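Local coordinates for protein probable transcriptional regulator (PDB 2GEN) that probably binds operator DNA through a predicted helix-turn-helix motif and controls transcription as a dimeric regulator of the TetR family, at residues E11-A16 and H46-K51; S90-V95 and V175-C180; H107-V112 and E119-D124. All blocks are in the same frame, centred on the assembly; numbering follows the deposited sequence.

Interaction 1 (E11-A16 and H46-K51)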
ATOM      1  N   GLU A  11      -9.611  16.677 -20.432  1.00 39.60           N
ATOM      2  CA  GLU A  11      -9.731  18.006 -19.809  1.00 40.47           C
ATOM      3  C   GLU A  11     -10.732  17.968 -18.649  1.00 38.11           C
ATOM      4  O   GLU A  11     -10.492  18.535 -17.575  1.00 37.55           O
ATOM      5  CB  GLU A  11     -10.166  19.028 -20.879  1.00 40.66           C
ATOM      6  CG  GLU A  11      -9.675  20.464 -20.648  1.00 43.52           C
ATOM      7  CD  GLU A  11      -9.630  21.314 -21.935  1.00 44.19           C
ATOM      8  OE1 GLU A  11     -10.315  20.959 -22.928  1.00 48.56           O
ATOM      9  OE2 GLU A  11      -8.902  22.348 -21.947  1.00 49.65           O
ATOM     10  N   ILE A  12     -11.850  17.286 -18.878  1.00 36.75           N
ATOM     11  CA  ILE A  12     -12.881  17.092 -17.851  1.00 34.92           C
ATOM     12  C   ILE A  12     -12.360  16.269 -16.658  1.00 33.73           C
ATOM     13  O   ILE A  12     -12.542  16.649 -15.491  1.00 32.43           O
ATOM     14  CB  ILE A  12     -14.155  16.466 -18.457  1.00 35.40           C
ATOM     15  CG1 ILE A  12     -14.858  17.511 -19.353  1.00 36.17           C
ATOM     16  CG2 ILE A  12     -15.068  15.921 -17.367  1.00 34.67           C
ATOM     17  CD1 ILE A  12     -15.842  16.913 -20.344  1.00 37.16           C
ATOM     18  N   LEU A  13     -11.677  15.160 -16.941  1.00 32.45           N
ATOM     19  CA  LEU A  13     -11.069  14.380 -15.857  1.00 30.48           C
ATOM     20  C   LEU A  13     -10.041  15.164 -15.038  1.00 30.23           C
ATOM     21  O   LEU A  13      -9.977  15.019 -13.819  1.00 29.55           O
ATOM     22  CB  LEU A  13     -10.471  13.070 -16.384  1.00 30.25           C
ATOM     23  CG  LEU A  13     -11.500  12.119 -16.985  1.00 30.01           C
ATOM     24  CD1 LEU A  13     -10.796  10.869 -17.471  1.00 30.87           C
ATOM     25  CD2 LEU A  13     -12.597  11.740 -15.926  1.00 29.06           C
ATOM     26  N   GLN A  14      -9.234  16.006 -15.688  1.00 30.27           N
ATOM     27  CA  GLN A  14      -8.247  16.763 -14.936  1.00 31.53           C
ATOM     28  C   GLN A  14      -8.919  17.803 -14.037  1.00 31.22           C
ATOM     29  O   GLN A  14      -8.465  18.041 -12.925  1.00 31.79           O
ATOM     30  CB  GLN A  14      -7.145  17.371 -15.836  1.00 32.22           C
ATOM     31  CG  GLN A  14      -6.113  16.316 -16.386  1.00 35.47           C
ATOM     32  CD  GLN A  14      -5.541  15.341 -15.303  1.00 37.21           C
ATOM     33  OE1 GLN A  14      -5.964  14.164 -15.197  1.00 36.17           O
ATOM     34  NE2 GLN A  14      -4.608  15.838 -14.497  1.00 35.10           N
ATOM     35  N   ALA A  15     -10.010  18.395 -14.517  1.00 31.57           N
ATOM     36  CA  ALA A  15     -10.829  19.315 -13.709  1.00 31.67           C
ATOM     37  C   ALA A  15     -11.403  18.609 -12.496  1.00 30.97           C
ATOM     38  O   ALA A  15     -11.311  19.114 -11.388  1.00 31.99           O
ATOM     39  CB  ALA A  15     -11.974  19.914 -14.557  1.00 32.06           C
ATOM     40  N   ALA A  16     -11.991  17.429 -12.721  1.00 30.45           N
ATOM     41  CA  ALA A  16     -12.511  16.639 -11.620  1.00 29.23           C
ATOM     42  C   ALA A  16     -11.404  16.342 -10.592  1.00 29.35           C
ATOM     43  O   ALA A  16     -11.572  16.549  -9.386  1.00 28.81           O
ATOM     44  CB  ALA A  16     -13.157  15.370 -12.143  1.00 28.58           C
ATOM     45  N   HIS A  46     -22.926  13.841 -21.211  1.00 40.56           N
ATOM     46  CA  HIS A  46     -22.774  13.265 -22.550  1.00 41.61           C
ATOM     47  C   HIS A  46     -21.466  12.485 -22.668  1.00 41.76           C
ATOM     48  O   HIS A  46     -21.461  11.330 -23.108  1.00 41.44           O
ATOM     49  CB  HIS A  46     -22.862  14.327 -23.653  1.00 41.99           C
ATOM     50  CG  HIS A  46     -22.858  13.746 -25.035  1.00 44.16           C
ATOM     51  ND1 HIS A  46     -21.788  13.875 -25.896  1.00 44.29           N
ATOM     52  CD2 HIS A  46     -23.784  13.009 -25.698  1.00 45.42           C
ATOM     53  CE1 HIS A  46     -22.059  13.254 -27.031  1.00 44.55           C
ATOM     54  NE2 HIS A  46     -23.260  12.716 -26.936  1.00 45.50           N
ATOM     55  N   HIS A  47     -20.374  13.124 -22.255  1.00 42.33           N
ATOM     56  CA  HIS A  47     -19.048  12.498 -22.268  1.00 42.85           C
ATOM     57  C   HIS A  47     -18.969  11.345 -21.285  1.00 42.38           C
ATOM     58  O   HIS A  47     -18.519  10.247 -21.647  1.00 43.22           O
ATOM     59  CB  HIS A  47     -17.961  13.523 -21.963  1.00 43.19           C
ATOM     60  CG  HIS A  47     -17.827  14.585 -23.006  1.00 45.76           C
ATOM     61  ND1 HIS A  47     -17.578  14.300 -24.332  1.00 47.60           N
ATOM     62  CD2 HIS A  47     -17.908  15.934 -22.918  1.00 47.25           C
ATOM     63  CE1 HIS A  47     -17.507  15.431 -25.015  1.00 47.57           C
ATOM     64  NE2 HIS A  47     -17.699  16.435 -24.180  1.00 48.24           N
ATOM     65  N   PHE A  48     -19.416  11.579 -20.053  1.00 41.34           N
ATOM     66  CA  PHE A  48     -19.333  10.572 -19.007  1.00 40.08           C
ATOM     67  C   PHE A  48     -20.669  10.255 -18.325  1.00 39.55           C
ATOM     68  O   PHE A  48     -21.256   9.212 -18.593  1.00 38.71           O
ATOM     69  CB  PHE A  48     -18.288  10.972 -17.954  1.00 40.17           C
ATOM     70  CG  PHE A  48     -16.879  11.072 -18.490  1.00 39.93           C
ATOM     71  CD1 PHE A  48     -16.247   9.961 -19.049  1.00 39.51           C
ATOM     72  CD2 PHE A  48     -16.178  12.276 -18.421  1.00 39.98           C
ATOM     73  CE1 PHE A  48     -14.938  10.043 -19.529  1.00 39.09           C
ATOM     74  CE2 PHE A  48     -14.862  12.365 -18.900  1.00 39.75           C
ATOM     75  CZ  PHE A  48     -14.251  11.248 -19.459  1.00 40.06           C
ATOM     76  N   GLY A  49     -21.113  11.141 -17.436  1.00 38.72           N
ATOM     77  CA  GLY A  49     -22.204  10.858 -16.498  1.00 38.07           C
ATOM     78  C   GLY A  49     -22.094  11.751 -15.275  1.00 37.01           C
ATOM     79  O   GLY A  49     -21.562  12.857 -15.362  1.00 36.78           O
ATOM     80  N   ASN A  50     -22.585  11.282 -14.132  1.00 36.93           N
ATOM     81  CA  ASN A  50     -22.564  12.091 -12.906  1.00 37.05           C
ATOM     82  C   ASN A  50     -21.203  12.059 -12.224  1.00 37.18           C
ATOM     83  O   ASN A  50     -20.247  11.497 -12.782  1.00 37.58           O
ATOM     84  CB  ASN A  50     -23.661  11.648 -11.921  1.00 37.39           C
ATOM     85  CG  ASN A  50     -23.585  10.175 -11.564  1.00 37.61           C
ATOM     86  OD1 ASN A  50     -22.501   9.584 -11.442  1.00 36.05           O
ATOM     87  ND2 ASN A  50     -24.744   9.578 -11.366  1.00 37.32           N
ATOM     88  N   LYS A  51     -21.134  12.624 -11.019  1.00 36.93           N
ATOM     89  CA  LYS A  51     -19.891  12.686 -10.237  1.00 36.92           C
ATOM     90  C   LYS A  51     -19.274  11.304  -9.999  1.00 36.45           C
ATOM     91  O   LYS A  51     -18.068  11.119 -10.195  1.00 35.37           O
ATOM     92  CB  LYS A  51     -20.108  13.413  -8.905  1.00 37.57           C
ATOM     93  CG  LYS A  51     -18.835  13.558  -8.093  1.00 38.91           C
ATOM     94  CD  LYS A  51     -19.068  14.209  -6.775  1.00 39.57           C
ATOM     95  CE  LYS A  51     -19.350  13.217  -5.673  1.00 39.84           C
ATOM     96  NZ  LYS A  51     -19.517  13.968  -4.406  1.00 39.20           N
TER
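Ile12 of the first helix of the DNA-binding domain meets His47, the last residue of the recognition helix of a predicted TetR-type helix-turn-helix, and Phe48 just after it, and its side chain is divided between them. Its CB already lies 4.2 Å from CE2 of Phe48. At CB the chain forks. The CG2 methyl, anti to the backbone N of Ile12, stays with the phenyl ring, arriving in its plane at the edge, 3.9 Å from Phe48 CE2. The other branch runs through CG1, chi2 161°, and this extension carries CD1 to the imidazole, where it closes to 3.4 Å on CD2 of His47; the two side chains cross at about a right angle. One isoleucine thus touches two aromatic rings with different methyls. Leu13 adds its own branch point: Leu13 CG is 3.8 Å from Phe48 CZ, and its CD2 methyl lies as close to Phe48 CE2, approaching obliquely. On one face of the phenyl ring, toward the rim, sits CB of the preceding His47. The contact works through van der Waals touches, apolar at Phe48 and with a methyl on a ring carbon at His47, just where Phe48 leaves helical geometry. Helix 9-23 packs on the end of helix 41-47, with Leu44 of that helix also touching Ile12, while helix 51-76 touches Leu13 through Ala61 and Phe48 through Arg53 and Glu57.

Interaction 2 (S90-V95 and V175-C180); sequences SYIDWV and VALADC
Leu177 packs against Ile92 and Val95, two residues three apart on one face of helix 80-97, and its conformation decides which methyl meets which partner. With chi1 at -171°, CG is anti to the backbone N of Leu177 and is carried from the loop toward the helix; chi2 of 60° then turns the pair of methyls so that each faces a different partner. Leu177 CD1 goes to the delta methyl of Ile92, CD1, 3.6 Å away, and Leu177 CD2 reaches Val95 CG1 at the same 3.6 Å. Ile92 answers with a folded chain rather than an extended one: chi2 of -63° bends CD1 back so that it also lies 3.9 Å from Leu177 CG, while its CG2 methyl comes within 4.1 Å of that carbon. Val95 presents the methyl that is anti to its own backbone N, and it meets the leucine at about a right angle. Its second methyl, CG2, is used within the helix, 3.5 Å above the ring plane of Tyr91. The contact is entirely aliphatic and buried, and rests on van der Waals packing. A polar tie lies nearby, the salt bridge from Asp93 to Arg181. Leu177 also rests on Trp168 of helix 150-169 and Val95 on Ala102 of helix 99-114, so the loop leading from helix 150-169 into helix 181-192 lies against helix 80-97 within the all-helical C-terminal domain, beside the second subunit, whose Cys152 packs on Cys180.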
ATOM      1  N   SER A  90       8.617   3.784 -14.579  1.00 14.13           N
ATOM      2  CA  SER A  90       7.340   4.265 -15.086  1.00 15.88           C
ATOM      3  C   SER A  90       6.418   4.692 -13.949  1.00 16.62           C
ATOM      4  O   SER A  90       5.742   5.723 -14.032  1.00 15.99           O
ATOM      5  CB  SER A  90       6.665   3.234 -16.007  1.00 15.12           C
ATOM      6  OG  SER A  90       7.468   3.016 -17.134  1.00 16.93           O
ATOM      7  N   TYR A  91       6.413   3.904 -12.866  1.00 15.99           N
ATOM      8  CA  TYR A  91       5.545   4.215 -11.759  1.00 17.33           C
ATOM      9  C   TYR A  91       6.031   5.468 -11.020  1.00 16.86           C
ATOM     10  O   TYR A  91       5.247   6.397 -10.810  1.00 18.14           O
ATOM     11  CB  TYR A  91       5.439   3.013 -10.807  1.00 17.22           C
ATOM     12  CG  TYR A  91       4.549   3.360  -9.679  1.00 18.38           C
ATOM     13  CD1 TYR A  91       3.166   3.538  -9.899  1.00 21.61           C
ATOM     14  CD2 TYR A  91       5.065   3.578  -8.395  1.00 19.32           C
ATOM     15  CE1 TYR A  91       2.311   3.900  -8.832  1.00 24.59           C
ATOM     16  CE2 TYR A  91       4.227   3.936  -7.336  1.00 21.28           C
ATOM     17  CZ  TYR A  91       2.874   4.084  -7.557  1.00 22.85           C
ATOM     18  OH  TYR A  91       2.047   4.466  -6.522  1.00 27.14           O
ATOM     19  N   ILE A  92       7.319   5.520 -10.714  1.00 16.50           N
ATOM     20  CA  ILE A  92       7.892   6.622  -9.934  1.00 15.71           C
ATOM     21  C   ILE A  92       7.707   7.918 -10.749  1.00 16.24           C
ATOM     22  O   ILE A  92       7.188   8.897 -10.240  1.00 17.17           O
ATOM     23  CB  ILE A  92       9.367   6.345  -9.591  1.00 16.96           C
ATOM     24  CG1 ILE A  92       9.448   5.204  -8.554  1.00 16.59           C
ATOM     25  CG2 ILE A  92      10.055   7.673  -9.089  1.00 17.01           C
ATOM     26  CD1 ILE A  92       8.797   5.517  -7.246  1.00 27.78           C
ATOM     27  N   ASP A  93       8.063   7.862 -12.023  1.00 16.02           N
ATOM     28  CA  ASP A  93       7.971   9.080 -12.884  1.00 16.65           C
ATOM     29  C   ASP A  93       6.540   9.560 -12.984  1.00 17.91           C
ATOM     30  O   ASP A  93       6.303  10.753 -12.933  1.00 19.22           O
ATOM     31  CB  ASP A  93       8.532   8.794 -14.252  1.00 17.18           C
ATOM     32  CG  ASP A  93      10.035   8.583 -14.217  1.00 16.47           C
ATOM     33  OD1 ASP A  93      10.666   8.851 -13.146  1.00 20.47           O
ATOM     34  OD2 ASP A  93      10.621   8.175 -15.254  1.00 18.64           O
ATOM     35  N   TRP A  94       5.586   8.628 -13.171  1.00 17.21           N
ATOM     36  CA  TRP A  94       4.188   8.981 -13.284  1.00 17.73           C
ATOM     37  C   TRP A  94       3.677   9.643 -11.970  1.00 18.76           C
ATOM     38  O   TRP A  94       2.968  10.675 -12.004  1.00 19.64           O
ATOM     39  CB  TRP A  94       3.334   7.757 -13.686  1.00 18.41           C
ATOM     40  CG  TRP A  94       1.898   8.172 -13.960  1.00 19.41           C
ATOM     41  CD1 TRP A  94       1.355   8.613 -15.175  1.00 22.74           C
ATOM     42  CD2 TRP A  94       0.850   8.228 -13.011  1.00 21.33           C
ATOM     43  NE1 TRP A  94       0.014   8.915 -14.997  1.00 23.97           N
ATOM     44  CE2 TRP A  94      -0.319   8.683 -13.689  1.00 21.66           C
ATOM     45  CE3 TRP A  94       0.766   7.921 -11.645  1.00 23.53           C
ATOM     46  CZ2 TRP A  94      -1.554   8.848 -13.021  1.00 21.59           C
ATOM     47  CZ3 TRP A  94      -0.477   8.070 -10.993  1.00 24.67           C
ATOM     48  CH2 TRP A  94      -1.598   8.534 -11.695  1.00 21.17           C
ATOM     49  N   VAL A  95       4.088   9.087 -10.823  1.00 17.46           N
ATOM     50  CA  VAL A  95       3.680   9.651  -9.531  1.00 18.78           C
ATOM     51  C   VAL A  95       4.282  11.063  -9.373  1.00 19.92           C
ATOM     52  O   VAL A  95       3.571  11.983  -8.962  1.00 21.20           O
ATOM     53  CB  VAL A  95       4.123   8.754  -8.391  1.00 18.60           C
ATOM     54  CG1 VAL A  95       4.035   9.495  -7.025  1.00 20.24           C
ATOM     55  CG2 VAL A  95       3.311   7.434  -8.436  1.00 18.86           C
ATOM     56  N   VAL A 175      12.896  11.986   2.223  1.00 40.43           N
ATOM     57  CA  VAL A 175      13.538  11.963   0.894  1.00 39.74           C
ATOM     58  C   VAL A 175      12.617  12.464  -0.219  1.00 37.49           C
ATOM     59  O   VAL A 175      11.405  12.416  -0.075  1.00 38.26           O
ATOM     60  CB  VAL A 175      14.070  10.543   0.473  1.00 40.05           C
ATOM     61  CG1 VAL A 175      15.559  10.439   0.703  1.00 41.77           C
ATOM     62  CG2 VAL A 175      13.322   9.432   1.139  1.00 41.58           C
ATOM     63  N   ALA A 176      13.199  12.983  -1.301  1.00 35.46           N
ATOM     64  CA  ALA A 176      12.420  13.336  -2.487  1.00 34.05           C
ATOM     65  C   ALA A 176      12.216  12.025  -3.261  1.00 32.87           C
ATOM     66  O   ALA A 176      13.193  11.306  -3.515  1.00 33.00           O
ATOM     67  CB  ALA A 176      13.166  14.348  -3.334  1.00 33.41           C
ATOM     68  N   LEU A 177      10.966  11.685  -3.571  1.00 32.20           N
ATOM     69  CA  LEU A 177      10.687  10.469  -4.383  1.00 31.27           C
ATOM     70  C   LEU A 177      11.541  10.358  -5.652  1.00 30.55           C
ATOM     71  O   LEU A 177      12.095   9.275  -5.885  1.00 29.61           O
ATOM     72  CB  LEU A 177       9.191  10.310  -4.716  1.00 32.09           C
ATOM     73  CG  LEU A 177       8.786   8.969  -5.361  1.00 31.56           C
ATOM     74  CD1 LEU A 177       9.106   7.767  -4.464  1.00 33.33           C
ATOM     75  CD2 LEU A 177       7.309   8.956  -5.753  1.00 29.58           C
ATOM     76  N   ALA A 178      11.685  11.443  -6.438  1.00 29.95           N
ATOM     77  CA  ALA A 178      12.541  11.434  -7.629  1.00 29.50           C
ATOM     78  C   ALA A 178      13.984  11.089  -7.299  1.00 28.80           C
ATOM     79  O   ALA A 178      14.654  10.472  -8.110  1.00 29.78           O
ATOM     80  CB  ALA A 178      12.479  12.783  -8.401  1.00 30.20           C
ATOM     81  N   ASP A 179      14.464  11.454  -6.097  1.00 28.09           N
ATOM     82  CA  ASP A 179      15.851  11.162  -5.723  1.00 28.38           C
ATOM     83  C   ASP A 179      16.061   9.681  -5.398  1.00 27.35           C
ATOM     84  O   ASP A 179      17.178   9.268  -5.181  1.00 28.42           O
ATOM     85  CB  ASP A 179      16.313  11.993  -4.496  1.00 28.35           C
ATOM     86  CG  ASP A 179      16.695  13.440  -4.837  1.00 32.54           C
ATOM     87  OD1 ASP A 179      16.915  13.754  -6.029  1.00 34.07           O
ATOM     88  OD2 ASP A 179      16.784  14.260  -3.866  1.00 34.14           O
ATOM     89  N   CYS A 180      14.992   8.885  -5.327  1.00 26.20           N
ATOM     90  CA  CYS A 180      15.164   7.451  -5.062  1.00 24.68           C
ATOM     91  C   CYS A 180      14.856   6.622  -6.318  1.00 23.48           C
ATOM     92  O   CYS A 180      14.862   5.403  -6.257  1.00 22.71           O
ATOM     93  CB  CYS A 180      14.222   6.996  -3.968  1.00 25.36           C
ATOM     94  SG  CYS A 180      14.530   7.873  -2.399  1.00 30.11           S
TER

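Interaction 3 (H107-V112 and E119-D124); sequences HSRGRV and ERLRAD
Leu121 points toward helix 99-114 and places a single methyl, CD2, between two quite different side chains, Arg109 and Val112. Against the arginine the methyl lies over the flat group: Leu121 CD2 stands above the centre of one guanidinium face, 4.2 Å from Arg109 CZ. It is equally far from Arg109 CG, so the methyl touches both CG and CZ. That chain is stretched from CG to NE, with CG anti to the backbone N of Arg109 (chi1 -161°), and chi4 of -82° turns the guanidinium plane until its face, rather than its N-H groups, meets the methyl. Leucine and arginine pass at a slant. Toward Val112 the geometry changes: the side chains lie nearly perpendicular, and Val112 CG1 is 4.0 Å from the same Leu121 CD2.

The setting is the turn between two successive helices in the C-terminal helical domain, which in TetR relatives usually binds ligands and dimerises; here helix 99-114 leads through a short connection into helix 118-141. Val112 and Leu121 are the nearest pair of backbone positions, 7.8 Å between CA atoms, and each points its side chain toward the other helix.

Leaving the guanidinium face to an apolar methyl does not deprive the arginine of polar partners, since its N-H groups are used at the periphery. Arg109 NH1 makes a salt bridge with Glu113, one turn further along its own helix, and NH2 donates to OD1 of Asn125 on the partner helix. This second bond ties the two helices together just beyond the leucine. Arg172 of the second subunit brings a like charge close to Arg109 NH1, and Glu113 would probably offset it. From helix 51-76, Tyr59 touches both Arg109 and Val112, and Ile63 touches Leu121.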
ATOM      1  N   HIS A 107      -6.266   5.901  -2.954  1.00 36.13           N
ATOM      2  CA  HIS A 107      -7.349   5.935  -1.968  1.00 38.00           C
ATOM      3  C   HIS A 107      -8.727   5.556  -2.507  1.00 37.65           C
ATOM      4  O   HIS A 107      -9.700   5.496  -1.744  1.00 38.74           O
ATOM      5  CB  HIS A 107      -7.359   7.282  -1.258  1.00 38.61           C
ATOM      6  CG  HIS A 107      -6.097   7.553  -0.494  1.00 42.30           C
ATOM      7  ND1 HIS A 107      -5.452   8.772  -0.522  1.00 44.66           N
ATOM      8  CD2 HIS A 107      -5.359   6.752   0.318  1.00 43.76           C
ATOM      9  CE1 HIS A 107      -4.379   8.715   0.250  1.00 46.02           C
ATOM     10  NE2 HIS A 107      -4.301   7.502   0.773  1.00 46.47           N
ATOM     11  N   SER A 108      -8.808   5.249  -3.801  1.00 36.67           N
ATOM     12  CA  SER A 108     -10.112   5.137  -4.465  1.00 35.98           C
ATOM     13  C   SER A 108     -10.508   3.768  -5.041  1.00 35.70           C
ATOM     14  O   SER A 108     -11.608   3.625  -5.578  1.00 35.68           O
ATOM     15  CB  SER A 108     -10.226   6.193  -5.570  1.00 35.93           C
ATOM     16  OG  SER A 108     -10.074   7.494  -5.031  1.00 35.14           O
ATOM     17  N   ARG A 109      -9.628   2.775  -4.968  1.00 35.48           N
ATOM     18  CA  ARG A 109      -9.924   1.515  -5.662  1.00 35.77           C
ATOM     19  C   ARG A 109     -11.210   0.853  -5.151  1.00 35.54           C
ATOM     20  O   ARG A 109     -12.059   0.467  -5.948  1.00 35.81           O
ATOM     21  CB  ARG A 109      -8.766   0.528  -5.573  1.00 35.13           C
ATOM     22  CG  ARG A 109      -8.849  -0.538  -6.635  1.00 36.02           C
ATOM     23  CD  ARG A 109      -7.899  -1.696  -6.389  1.00 34.73           C
ATOM     24  NE  ARG A 109      -8.056  -2.723  -7.418  1.00 34.83           N
ATOM     25  CZ  ARG A 109      -9.008  -3.653  -7.410  1.00 38.99           C
ATOM     26  NH1 ARG A 109      -9.898  -3.693  -6.419  1.00 40.16           N
ATOM     27  NH2 ARG A 109      -9.086  -4.545  -8.389  1.00 38.35           N
ATOM     28  N   GLY A 110     -11.337   0.742  -3.830  1.00 36.53           N
ATOM     29  CA  GLY A 110     -12.496   0.093  -3.191  1.00 37.19           C
ATOM     30  C   GLY A 110     -13.808   0.659  -3.689  1.00 37.63           C
ATOM     31  O   GLY A 110     -14.734  -0.086  -4.094  1.00 38.57           O
ATOM     32  N   ARG A 111     -13.871   1.986  -3.688  1.00 37.25           N
ATOM     33  CA  ARG A 111     -15.036   2.710  -4.151  1.00 36.68           C
ATOM     34  C   ARG A 111     -15.377   2.385  -5.610  1.00 36.38           C
ATOM     35  O   ARG A 111     -16.524   2.120  -5.935  1.00 35.78           O
ATOM     36  CB  ARG A 111     -14.834   4.203  -3.917  1.00 36.78           C
ATOM     37  CG  ARG A 111     -16.045   5.047  -4.267  1.00 37.60           C
ATOM     38  CD  ARG A 111     -15.968   6.412  -3.650  1.00 38.51           C
ATOM     39  NE  ARG A 111     -17.003   7.301  -4.184  1.00 40.95           N
ATOM     40  CZ  ARG A 111     -17.393   8.423  -3.586  1.00 41.60           C
ATOM     41  NH1 ARG A 111     -16.846   8.777  -2.435  1.00 42.52           N
ATOM     42  NH2 ARG A 111     -18.334   9.185  -4.136  1.00 42.63           N
ATOM     43  N   VAL A 112     -14.372   2.365  -6.492  1.00 35.31           N
ATOM     44  CA  VAL A 112     -14.615   2.083  -7.903  1.00 35.11           C
ATOM     45  C   VAL A 112     -15.027   0.616  -8.147  1.00 36.22           C
ATOM     46  O   VAL A 112     -15.881   0.341  -8.987  1.00 34.82           O
ATOM     47  CB  VAL A 112     -13.353   2.414  -8.766  1.00 34.21           C
ATOM     48  CG1 VAL A 112     -13.575   2.019 -10.249  1.00 34.18           C
ATOM     49  CG2 VAL A 112     -13.031   3.864  -8.635  1.00 33.37           C
ATOM     50  N   GLU A 119     -16.777  -3.999 -13.405  1.00 38.29           N
ATOM     51  CA  GLU A 119     -16.518  -4.951 -14.478  1.00 39.29           C
ATOM     52  C   GLU A 119     -15.386  -4.464 -15.373  1.00 38.25           C
ATOM     53  O   GLU A 119     -14.494  -5.242 -15.771  1.00 38.11           O
ATOM     54  CB  GLU A 119     -17.786  -5.159 -15.317  1.00 40.04           C
ATOM     55  CG  GLU A 119     -18.796  -6.125 -14.694  1.00 45.31           C
ATOM     56  CD  GLU A 119     -19.656  -5.515 -13.570  1.00 51.33           C
ATOM     57  OE1 GLU A 119     -19.643  -4.268 -13.359  1.00 53.50           O
ATOM     58  OE2 GLU A 119     -20.372  -6.309 -12.904  1.00 54.22           O
ATOM     59  N   ARG A 120     -15.428  -3.169 -15.689  1.00 36.70           N
ATOM     60  CA  ARG A 120     -14.413  -2.565 -16.540  1.00 35.86           C
ATOM     61  C   ARG A 120     -13.074  -2.539 -15.843  1.00 34.63           C
ATOM     62  O   ARG A 120     -12.041  -2.738 -16.489  1.00 33.92           O
ATOM     63  CB  ARG A 120     -14.804  -1.160 -16.932  1.00 35.84           C
ATOM     64  CG  ARG A 120     -15.676  -1.108 -18.153  1.00 38.46           C
ATOM     65  CD  ARG A 120     -16.121   0.298 -18.417  1.00 39.36           C
ATOM     66  NE  ARG A 120     -15.002   1.182 -18.730  1.00 41.43           N
ATOM     67  CZ  ARG A 120     -15.081   2.510 -18.798  1.00 42.77           C
ATOM     68  NH1 ARG A 120     -16.244   3.134 -18.581  1.00 40.98           N
ATOM     69  NH2 ARG A 120     -13.989   3.222 -19.082  1.00 40.08           N
ATOM     70  N   LEU A 121     -13.098  -2.265 -14.540  1.00 33.39           N
ATOM     71  CA  LEU A 121     -11.877  -2.303 -13.730  1.00 33.50           C
ATOM     72  C   LEU A 121     -11.252  -3.714 -13.779  1.00 33.62           C
ATOM     73  O   LEU A 121     -10.042  -3.849 -14.010  1.00 31.94           O
ATOM     74  CB  LEU A 121     -12.135  -1.836 -12.288  1.00 32.61           C
ATOM     75  CG  LEU A 121     -10.991  -1.883 -11.261  1.00 33.52           C
ATOM     76  CD1 LEU A 121      -9.661  -1.266 -11.813  1.00 32.86           C
ATOM     77  CD2 LEU A 121     -11.362  -1.269  -9.911  1.00 34.47           C
ATOM     78  N   ARG A 122     -12.074  -4.749 -13.609  1.00 33.37           N
ATOM     79  CA  ARG A 122     -11.579  -6.136 -13.687  1.00 34.38           C
ATOM     80  C   ARG A 122     -10.967  -6.469 -15.052  1.00 32.56           C
ATOM     81  O   ARG A 122      -9.876  -7.074 -15.115  1.00 32.45           O
ATOM     82  CB  ARG A 122     -12.668  -7.170 -13.344  1.00 34.20           C
ATOM     83  CG  ARG A 122     -13.091  -7.220 -11.882  1.00 38.38           C
ATOM     84  CD  ARG A 122     -14.224  -8.275 -11.682  1.00 38.50           C
ATOM     85  NE  ARG A 122     -13.852  -9.607 -12.189  1.00 47.10           N
ATOM     86  CZ  ARG A 122     -13.049 -10.475 -11.566  1.00 50.60           C
ATOM     87  NH1 ARG A 122     -12.490 -10.174 -10.395  1.00 52.83           N
ATOM     88  NH2 ARG A 122     -12.794 -11.656 -12.120  1.00 53.23           N
ATOM     89  N   ALA A 123     -11.672  -6.108 -16.132  1.00 31.01           N
ATOM     90  CA  ALA A 123     -11.194  -6.329 -17.494  1.00 30.53           C
ATOM     91  C   ALA A 123      -9.893  -5.551 -17.787  1.00 29.41           C
ATOM     92  O   ALA A 123      -8.940  -6.104 -18.399  1.00 28.78           O
ATOM     93  CB  ALA A 123     -12.282  -5.950 -18.493  1.00 30.69           C
ATOM     94  N   ASP A 124      -9.843  -4.287 -17.347  1.00 28.48           N
ATOM     95  CA  ASP A 124      -8.626  -3.469 -17.508  1.00 28.81           C
ATOM     96  C   ASP A 124      -7.469  -4.112 -16.759  1.00 27.66           C
ATOM     97  O   ASP A 124      -6.380  -4.275 -17.333  1.00 27.29           O
ATOM     98  CB  ASP A 124      -8.823  -2.032 -16.997  1.00 29.12           C
ATOM     99  CG  ASP A 124      -9.613  -1.178 -17.960  1.00 32.18           C
ATOM    100  OD1 ASP A 124     -10.100  -1.732 -18.970  1.00 34.03           O
ATOM    101  OD2 ASP A 124      -9.746   0.043 -17.701  1.00 32.03           O
TER

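All three contacts join helices, or a helix and a loop, through branched aliphatic side chains, but their chemistry differs with place. Interaction 1, about 19 Å from the chain centre (centre to centre) and partly buried, sets aliphatics against aromatic rings in the DNA-binding domain. Interaction 2 is a buried, purely aliphatic fit near the second subunit, and interaction 3, also buried, mixes an aliphatic pair with a guanidinium face. Interactions 2 and 3 lie on opposite sides of the chain's centre, their centres about 24 Å apart, on the consecutive helices 80-97 and 99-114. Helix 51-76 touches residues of all three, including Ser90 and Tyr91 in 90-95, and so runs between the two domains.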